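Local coordinates for CobC (Shigella flexneri 2a, PDB 6NRU), which probably removes the phosphate of adenosylcobalamin 5'-phosphate to give adenosylcobalamin (vitamin B12), and that of alpha-ribazole 5'-phosphate to give alpha-ribazole, at residues A38-L41 / H42-L45; G12-Q15 / A16-D19; G165-A168 / E169-W172; S151-G154 / V155-L159. One frame throughout, in Å; residues are numbered along the deposited sequence.

Each contact is local, formed within its own continuous run of chain, and their order is 2, 1, 4, 3. Contact 2 leads from strand 5-10 into helix 15-18; contact 1 ends helix 32-44, its centre about 19 Å from that of contact 2. Contact 4, near the centre of the chain, carries strand 146-151 into helix 153-163, and contact 3 follows that helix. Contacts 3 and 4 touch, with centres about 11 Å apart, whereas the centres of contacts 1 and 3 lie about 29 Å apart on opposite sides of the chain's centre. Strands 5-10 and 146-151 are neighbours in the mixed sheet, and a sulfate near Asn-17 and Gln-153 places contacts 2 and 4 beside the probable phosphate site.

Contact 1 (A38-L41 / H42-L45); sequences AQNL and HTLL
Thr-43 turns its hydroxyl back onto the carbonyl of Asn-40 in the last turn of helix 32-44. Its OG1 lies between its own backbone N and carbonyl carbon (chi1 64°), and from there OG1 donates to Asn-40 O over 2.8 Å. The same oxygen takes Leu-44 N at 2.9 Å in the carbonyl plane, while the hydroxyl comes in 24° out of that plane; two donors therefore grip one carbonyl. The Asn-40 side chain crosses that of Thr-43 at about a right angle, with Asn-40 OD1 3.7 Å from Thr-43 OG1.

Leu-44 can be followed outward past this carbonyl. Its CB rests against both Asn-40 O and Leu-41 O, its CG reaches 3.3 Å from Asn-40 O, and its CD1 ends 4.1 Å from Asn-40 ND2. The leucine thus lies against the polar side chain of Asn-40, and Ile-201 also touches it.

On the flank facing the sheet, Leu-41 and Leu-45 run side by side and point the same way, with Leu-41 CD2 4.1 Å from Leu-45 CD1. Both pack on Ile-9 of strand 5-10 and on Trp-181 of strand 181-187. His-42 CB lies 3.3 Å from Gln-39 O, but the polar end of this side chain is held by helix 59-69, where ND1 bonds to Val-68 O.

Leu-45 N still closes an i to i+4 bond to Leu-41 O, although Leu-45 itself has left helical angles. This is the C-terminal turn of an amphipathic helix packed on the central sheet of the histidine phosphatase fold.

Contact 2 (G12-Q15 / A16-D19); sequences GETQ and ANVD. With SO4 (sulfate ion), chain N.
Asn-17 reaches back to Thr-14, the N-cap of helix 15-18, and forward to a sulfate ion. Among the polar side-chain contacts, Asn-17 OD1 takes a weak bond from Thr-14 N at 3.3 Å and stands 3.1 Å from Thr-14 OG1; Gln-178 NE2 also bonds to this oxygen. The other end of the amide, Asn-17 ND2, donates to sulfate O2, modelled at a short 2.5 Å.

A second polar pair joins Gln-15 to Asp-19. Bent at chi2 (61°), the glutamine reaches forward one turn, and Gln-15 NE2 donates to Asp-19 OD1 (2.8 Å) and OD2 (3.2 Å), on the syn sides but clearly out of the carboxylate plane. The amide and carboxylate planes are 46° apart.

Backbone bonds run from Val-18 N to Thr-14 O and from Asp-19 N to Gln-15 O. In van der Waals contact, Val-18 CG2 packs against the Glu-13 carboxylate, 3.6 Å from CD; OE1 of that carboxylate bonds to Thr-31 OG1.

Arg-10 and Arg-60 also bind the sulfate, which probably comes from the crystallisation liquor but may mark the phosphate site beside His-11, the probable phosphohistidine. Asn-17 is consistent with a ligand for the substrate phosphate.

Contact 3 (G165-A168 / E169-W172); sequences GMPA and ESMW
With chi1 at 58°, Ser-170 OG lies between its own backbone N and carbonyl carbon, and this turns the hydroxyl back to Pro-167 O, to which it donates over 2.9 Å. The selenomethionine Met-166 reaches the same serine from another direction: a bend at chi3 (78°) folds its methyl over the hydroxymethyl group. Met-166 CE ends 3.7 Å from Ser-170 CB, and CB of Met-166 is also close to the hydroxyl. On the proline ring, Pro-167 CD lies 3.9 Å from Ser-170 OG.

Pro-167 O receives a second donor, Ser-170 N, at 3.3 Å. Both approach from the same face of the carbonyl plane, the hydroxyl only moderately tilted from it and the amide well above it, 55° out. A weak bond from Met-171 N to Ala-168 O continues the tight turn into the 3-10 segment.

Met-171, also a selenomethionine, lays its chain along Ala-168 O, with CG 3.2 Å from that oxygen. Its CG further covers one face of the Trp-172 indole, 3.6 Å above the plane and offset toward the rim. Ala-168 and Met-171 both pack on Phe-124 of helix 124-136, while Trp-172 meets Trp-113 edge to face.

The turn follows the Schellman motif at Gly-165 that ends helix 153-163, and Arg-162 bonds to Met-166 O. Pro-167 has no amide hydrogen to offer, but its carbonyl takes two donors from a single serine, which ties the start of the new turn to the chain that leads into it.

Contact 4 (S151-G154 / V155-L159); sequences SHQG and VLSLL
Ser-151 packs against Val-155 and Leu-156, where strand 146-151 passes into helix 153-163 at the centre of the alpha/beta histidine phosphatase fold. With its hydroxyl anti to the backbone N (chi1 -166°), OG sits 3.3 Å from both CB and CG1 of Val-155, while its CB meets Leu-156 CD2 at 3.7 Å. The buried hydroxyl bonds to Leu-82 O, so it packs against valine carbons without losing a polar partner.

His-152 occupies the N-cap position. Its carbonyl opens the helix by accepting Leu-156 N, and Leu-156 CG crowds the same oxygen at 3.2 Å. The imidazole of His-152 lies in the probable active site: NE2 bonds to Ser-56 OG, and the ring meets that of His-11, the likely phosphohistidine, with planes at about 70°. Glu-84, the likely proton donor/acceptor, touches it too.

Gln-153 runs beside Ser-157, with OE1 3.7 Å from Ser-157 CB and bonded to Val-176 N. Its side chain also packs on Arg-10, close to a bound sulfate. Val-155 packs on Phe-127 of helix 124-136, and Leu-158 N bonds to Gly-154 O.

Two donors of Ser-157 converge on Gln-153 O from opposite faces of its carbonyl plane: the backbone N at 3.0 Å and the hydroxyl OG at 2.9 Å.

Contact 1 (A38-L41 / H42-L45)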
loop_
_atom_site.group_PDB
_atom_site.type_symbol
_atom_site.label_atom_id
_atom_site.label_comp_id
_atom_site.label_asym_id
_atom_site.label_seq_id
_atom_site.Cartn_x
_atom_site.Cartn_y
_atom_site.Cartn_z
ATOM N N ALA A 38 7.952 -7.510 9.203
ATOM C CA ALA A 38 8.265 -8.071 7.893
ATOM C C ALA A 38 8.919 -9.439 8.023
ATOM O O ALA A 38 8.641 -10.344 7.227
ATOM C CB ALA A 38 9.163 -7.112 7.111
ATOM N N GLN A 39 9.787 -9.611 9.022
ATOM C CA GLN A 39 10.443 -10.898 9.221
ATOM C C GLN A 39 9.435 -11.976 9.589
ATOM O O GLN A 39 9.531 -13.114 9.115
ATOM C CB GLN A 39 11.509 -10.781 10.306
ATOM C CG GLN A 39 12.782 -10.095 9.858
ATOM C CD GLN A 39 13.661 -9.708 11.030
ATOM O OE1 GLN A 39 13.197 -9.634 12.170
ATOM N NE2 GLN A 39 14.938 -9.461 10.757
ATOM N N ASN A 40 8.468 -11.639 10.444
ATOM C CA ASN A 40 7.406 -12.584 10.767
ATOM C C ASN A 40 6.585 -12.921 9.529
ATOM O O ASN A 40 6.214 -14.080 9.316
ATOM C CB ASN A 40 6.519 -12.008 11.872
ATOM C CG ASN A 40 5.532 -13.021 12.419
ATOM O OD1 ASN A 40 5.780 -14.227 12.394
ATOM N ND2 ASN A 40 4.404 -12.533 12.922
ATOM N N LEU A 41 6.308 -11.918 8.689
ATOM C CA LEU A 41 5.573 -12.163 7.453
ATOM C C LEU A 41 6.334 -13.097 6.523
ATOM O O LEU A 41 5.717 -13.872 5.779
ATOM C CB LEU A 41 5.285 -10.843 6.742
ATOM C CG LEU A 41 4.037 -10.078 7.177
ATOM C CD1 LEU A 41 4.072 -8.665 6.620
ATOM C CD2 LEU A 41 2.781 -10.804 6.731
ATOM N N HIS A 42 7.668 -13.033 6.541
ATOM C CA HIS A 42 8.459 -13.933 5.711
ATOM C C HIS A 42 8.180 -15.389 6.060
ATOM O O HIS A 42 8.021 -16.231 5.169
ATOM C CB HIS A 42 9.947 -13.632 5.872
ATOM C CG HIS A 42 10.827 -14.800 5.559
ATOM N ND1 HIS A 42 11.070 -15.223 4.271
ATOM C CD2 HIS A 42 11.506 -15.647 6.368
ATOM C CE1 HIS A 42 11.871 -16.273 4.298
ATOM N NE2 HIS A 42 12.150 -16.552 5.559
ATOM N N THR A 43 8.120 -15.705 7.353
ATOM C CA THR A 43 7.802 -17.068 7.751
ATOM C C THR A 43 6.315 -17.368 7.607
ATOM O O THR A 43 5.940 -18.530 7.414
ATOM C CB THR A 43 8.262 -17.317 9.188
ATOM O OG1 THR A 43 7.536 -16.466 10.079
ATOM C CG2 THR A 43 9.751 -17.026 9.328
ATOM N N LEU A 44 5.459 -16.344 7.689
ATOM C CA LEU A 44 4.023 -16.574 7.577
ATOM C C LEU A 44 3.633 -16.995 6.168
ATOM O O LEU A 44 2.642 -17.713 5.993
ATOM C CB LEU A 44 3.243 -15.325 7.986
ATOM C CG LEU A 44 3.081 -15.062 9.483
ATOM C CD1 LEU A 44 2.181 -13.863 9.712
ATOM C CD2 LEU A 44 2.529 -16.297 10.175
ATOM N N LEU A 45 4.397 -16.564 5.161
ATOM C CA LEU A 45 4.131 -16.863 3.760
ATOM C C LEU A 45 5.317 -17.569 3.106
ATOM O O LEU A 45 5.565 -17.408 1.907
ATOM C CB LEU A 45 3.786 -15.592 2.996
ATOM C CG LEU A 45 2.729 -14.719 3.675
ATOM C CD1 LEU A 45 3.007 -13.233 3.462
ATOM C CD2 LEU A 45 1.342 -15.097 3.189
#

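Contact 2 (G12-Q15 / A16-D19)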
loop_
_atom_site.group_PDB
_atom_site.type_symbol
_atom_site.label_atom_id
_atom_site.label_comp_id
_atom_site.label_asym_id
_atom_site.label_seq_id
_atom_site.Cartn_x
_atom_site.Cartn_y
_atom_site.Cartn_z
ATOM N N GLY A 12 5.932 -2.320 6.946
ATOM C CA GLY A 12 5.919 -2.314 8.392
ATOM C C GLY A 12 5.933 -0.911 8.973
ATOM O O GLY A 12 5.936 0.102 8.271
ATOM N N GLU A 13 5.940 -0.864 10.306
ATOM C CA GLU A 13 5.936 0.406 11.020
ATOM C C GLU A 13 7.164 1.233 10.659
ATOM O O GLU A 13 8.252 0.697 10.434
ATOM C CB GLU A 13 5.891 0.162 12.530
ATOM C CG GLU A 13 5.772 1.428 13.365
ATOM C CD GLU A 13 6.102 1.201 14.831
ATOM O OE1 GLU A 13 7.259 0.842 15.139
ATOM O OE2 GLU A 13 5.201 1.382 15.675
ATOM N N THR A 14 6.980 2.549 10.594
ATOM C CA THR A 14 8.052 3.481 10.283
ATOM C C THR A 14 8.111 4.561 11.356
ATOM O O THR A 14 7.206 4.702 12.184
ATOM C CB THR A 14 7.865 4.113 8.896
ATOM O OG1 THR A 14 6.644 4.861 8.870
ATOM C CG2 THR A 14 7.809 3.041 7.821
ATOM N N GLN A 15 9.208 5.319 11.347
ATOM C CA GLN A 15 9.391 6.358 12.353
ATOM C C GLN A 15 8.345 7.454 12.222
ATOM O O GLN A 15 7.912 8.022 13.231
ATOM C CB GLN A 15 10.797 6.953 12.251
ATOM C CG GLN A 15 11.145 7.908 13.380
ATOM C CD GLN A 15 11.102 7.237 14.739
ATOM O OE1 GLN A 15 11.665 6.159 14.929
ATOM N NE2 GLN A 15 10.427 7.871 15.694
ATOM N N ALA A 16 7.930 7.766 10.993
ATOM C CA ALA A 16 6.873 8.753 10.802
ATOM C C ALA A 16 5.575 8.298 11.458
ATOM O O ALA A 16 4.841 9.114 12.029
ATOM C CB ALA A 16 6.663 9.019 9.311
ATOM N N ASN A 17 5.275 7.000 11.380
ATOM C CA ASN A 17 4.110 6.462 12.074
ATOM C C ASN A 17 4.240 6.661 13.577
ATOM O O ASN A 17 3.298 7.102 14.245
ATOM C CB ASN A 17 3.934 4.978 11.743
ATOM C CG ASN A 17 3.661 4.736 10.275
ATOM O OD1 ASN A 17 3.960 3.665 9.744
ATOM N ND2 ASN A 17 3.093 5.734 9.607
ATOM N N VAL A 18 5.412 6.334 14.125
ATOM C CA VAL A 18 5.650 6.535 15.549
ATOM C C VAL A 18 5.433 7.995 15.919
ATOM O O VAL A 18 4.845 8.307 16.962
ATOM C CB VAL A 18 7.063 6.051 15.920
ATOM C CG1 VAL A 18 7.407 6.442 17.347
ATOM C CG2 VAL A 18 7.169 4.546 15.739
ATOM N N ASP A 19 5.870 8.911 15.061
ATOM C CA ASP A 19 5.762 10.336 15.329
ATOM C C ASP A 19 4.492 10.957 14.761
ATOM O O ASP A 19 4.379 12.187 14.737
ATOM C CB ASP A 19 6.991 11.058 14.782
ATOM C CG ASP A 19 8.283 10.396 15.209
ATOM O OD1 ASP A 19 8.253 9.615 16.186
ATOM O OD2 ASP A 19 9.328 10.651 14.574
HETATM S S SO4 N . 1.406 5.299 6.362
HETATM O O1 SO4 N . 0.559 6.075 5.461
HETATM O O2 SO4 N . 1.767 6.118 7.515
HETATM O O3 SO4 N . 0.683 4.115 6.812
HETATM O O4 SO4 N . 2.617 4.884 5.660
#

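Contact 3 (G165-A168 / E169-W172)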
loop_
_atom_site.group_PDB
_atom_site.type_symbol
_atom_site.label_atom_id
_atom_site.label_comp_id
_atom_site.label_asym_id
_atom_site.label_seq_id
_atom_site.Cartn_x
_atom_site.Cartn_y
_atom_site.Cartn_z
ATOM N N GLY A 165 -15.545 -3.214 -7.106
ATOM C CA GLY A 165 -16.518 -2.386 -7.786
ATOM C C GLY A 165 -17.115 -1.261 -6.977
ATOM O O GLY A 165 -18.245 -0.842 -7.258
HETATM N N MSE A 166 -16.399 -0.753 -5.981
HETATM C CA MSE A 166 -16.890 0.371 -5.195
HETATM C C MSE A 166 -16.181 1.675 -5.557
HETATM O O MSE A 166 -15.066 1.650 -6.072
HETATM C CB MSE A 166 -16.729 0.104 -3.693
HETATM C CG MSE A 166 -17.158 -1.262 -3.215
HETATM SE SE MSE A 166 -16.562 -1.608 -1.389
HETATM C CE MSE A 166 -17.885 -0.586 -0.420
ATOM N N PRO A 167 -16.831 2.810 -5.288
ATOM C CA PRO A 167 -16.189 4.102 -5.552
ATOM C C PRO A 167 -14.941 4.291 -4.707
ATOM O O PRO A 167 -14.717 3.607 -3.706
ATOM C CB PRO A 167 -17.272 5.125 -5.181
ATOM C CG PRO A 167 -18.201 4.391 -4.277
ATOM C CD PRO A 167 -18.202 2.978 -4.776
ATOM N N ALA A 168 -14.115 5.250 -5.130
ATOM C CA ALA A 168 -12.845 5.479 -4.452
ATOM C C ALA A 168 -13.041 5.926 -3.010
ATOM O O ALA A 168 -12.167 5.695 -2.168
ATOM C CB ALA A 168 -12.020 6.508 -5.220
ATOM N N GLU A 169 -14.180 6.552 -2.704
ATOM C CA GLU A 169 -14.405 7.079 -1.361
ATOM C C GLU A 169 -14.485 5.965 -0.325
ATOM O O GLU A 169 -14.021 6.127 0.811
ATOM C CB GLU A 169 -15.682 7.920 -1.338
ATOM C CG GLU A 169 -16.204 8.221 0.058
ATOM C CD GLU A 169 -17.369 9.194 0.055
ATOM O OE1 GLU A 169 -18.184 9.152 -0.892
ATOM O OE2 GLU A 169 -17.470 10.003 1.002
ATOM N N SER A 170 -15.065 4.825 -0.695
ATOM C CA SER A 170 -15.268 3.719 0.232
ATOM C C SER A 170 -14.014 2.879 0.450
ATOM O O SER A 170 -14.124 1.729 0.889
ATOM C CB SER A 170 -16.413 2.832 -0.260
ATOM O OG SER A 170 -16.138 2.334 -1.554
HETATM N N MSE A 171 -12.834 3.417 0.158
HETATM C CA MSE A 171 -11.585 2.721 0.435
HETATM C C MSE A 171 -11.385 2.559 1.933
HETATM O O MSE A 171 -10.637 1.692 2.377
HETATM C CB MSE A 171 -10.401 3.479 -0.160
HETATM C CG MSE A 171 -10.303 4.911 0.325
HETATM SE SE MSE A 171 -8.768 5.844 -0.416
HETATM C CE MSE A 171 -7.381 5.232 0.813
ATOM N N TRP A 172 -12.061 3.404 2.706
ATOM C CA TRP A 172 -11.881 3.446 4.150
ATOM C C TRP A 172 -12.679 2.382 4.888
ATOM O O TRP A 172 -12.617 2.335 6.122
ATOM C CB TRP A 172 -12.247 4.834 4.673
ATOM C CG TRP A 172 -11.436 5.903 4.029
ATOM C CD1 TRP A 172 -11.856 6.798 3.090
ATOM C CD2 TRP A 172 -10.048 6.181 4.257
ATOM N NE1 TRP A 172 -10.819 7.623 2.727
ATOM C CE2 TRP A 172 -9.699 7.264 3.429
ATOM C CE3 TRP A 172 -9.071 5.622 5.085
ATOM C CZ2 TRP A 172 -8.414 7.800 3.406
ATOM C CZ3 TRP A 172 -7.796 6.154 5.059
ATOM C CH2 TRP A 172 -7.479 7.232 4.226
#

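Contact 4 (S151-G154 / V155-L159)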
loop_
_atom_site.group_PDB
_atom_site.type_symbol
_atom_site.label_atom_id
_atom_site.label_comp_id
_atom_site.label_asym_id
_atom_site.label_seq_id
_atom_site.Cartn_x
_atom_site.Cartn_y
_atom_site.Cartn_z
ATOM N N SER A 151 3.014 -2.555 -0.777
ATOM C CA SER A 151 2.672 -1.157 -0.998
ATOM C C SER A 151 2.302 -0.460 0.306
ATOM O O SER A 151 2.879 -0.749 1.360
ATOM C CB SER A 151 1.526 -1.043 -2.006
ATOM O OG SER A 151 1.383 0.289 -2.468
ATOM N N HIS A 152 1.332 0.450 0.241
ATOM C CA HIS A 152 0.995 1.335 1.346
ATOM C C HIS A 152 -0.490 1.237 1.659
ATOM O O HIS A 152 -1.271 0.627 0.924
ATOM C CB HIS A 152 1.380 2.783 1.021
ATOM C CG HIS A 152 2.781 2.928 0.519
ATOM N ND1 HIS A 152 3.841 3.218 1.350
ATOM C CD2 HIS A 152 3.300 2.808 -0.725
ATOM C CE1 HIS A 152 4.952 3.277 0.638
ATOM N NE2 HIS A 152 4.652 3.032 -0.625
ATOM N N GLN A 153 -0.872 1.868 2.771
ATOM C CA GLN A 153 -2.239 1.757 3.269
ATOM C C GLN A 153 -3.242 2.352 2.284
ATOM O O GLN A 153 -4.271 1.737 1.981
ATOM C CB GLN A 153 -2.344 2.441 4.633
ATOM C CG GLN A 153 -3.386 1.841 5.555
ATOM C CD GLN A 153 -4.793 2.076 5.058
ATOM O OE1 GLN A 153 -5.621 1.165 5.050
ATOM N NE2 GLN A 153 -5.071 3.304 4.627
ATOM N N GLY A 154 -2.959 3.553 1.778
ATOM C CA GLY A 154 -3.889 4.192 0.860
ATOM C C GLY A 154 -4.007 3.465 -0.465
ATOM O O GLY A 154 -5.096 3.372 -1.035
ATOM N N VAL A 155 -2.892 2.938 -0.971
ATOM C CA VAL A 155 -2.909 2.229 -2.249
ATOM C C VAL A 155 -3.680 0.924 -2.124
ATOM O O VAL A 155 -4.568 0.627 -2.932
ATOM C CB VAL A 155 -1.474 1.975 -2.742
ATOM C CG1 VAL A 155 -1.488 1.080 -3.969
ATOM C CG2 VAL A 155 -0.766 3.286 -3.034
ATOM N N LEU A 156 -3.347 0.121 -1.113
ATOM C CA LEU A 156 -3.920 -1.216 -1.014
ATOM C C LEU A 156 -5.393 -1.165 -0.631
ATOM O O LEU A 156 -6.199 -1.948 -1.146
ATOM C CB LEU A 156 -3.122 -2.050 -0.012
ATOM C CG LEU A 156 -1.660 -2.303 -0.390
ATOM C CD1 LEU A 156 -0.930 -3.020 0.727
ATOM C CD2 LEU A 156 -1.582 -3.101 -1.674
ATOM N N SER A 157 -5.765 -0.252 0.271
ATOM C CA SER A 157 -7.170 -0.122 0.648
ATOM C C SER A 157 -8.015 0.321 -0.535
ATOM O O SER A 157 -9.129 -0.177 -0.735
ATOM C CB SER A 157 -7.317 0.866 1.799
ATOM O OG SER A 157 -7.087 2.185 1.348
ATOM N N LEU A 158 -7.502 1.265 -1.330
ATOM C CA LEU A 158 -8.218 1.700 -2.523
ATOM C C LEU A 158 -8.201 0.627 -3.603
ATOM O O LEU A 158 -9.152 0.522 -4.388
ATOM C CB LEU A 158 -7.615 2.998 -3.053
ATOM C CG LEU A 158 -8.258 3.562 -4.318
ATOM C CD1 LEU A 158 -9.739 3.782 -4.090
ATOM C CD2 LEU A 158 -7.575 4.851 -4.731
ATOM N N LEU A 159 -7.136 -0.173 -3.663
ATOM C CA LEU A 159 -7.106 -1.282 -4.609
ATOM C C LEU A 159 -8.230 -2.264 -4.319
ATOM O O LEU A 159 -8.955 -2.681 -5.228
ATOM C CB LEU A 159 -5.747 -1.983 -4.557
ATOM C CG LEU A 159 -5.562 -3.142 -5.537
ATOM C CD1 LEU A 159 -5.344 -2.620 -6.941
ATOM C CD2 LEU A 159 -4.408 -4.029 -5.112
#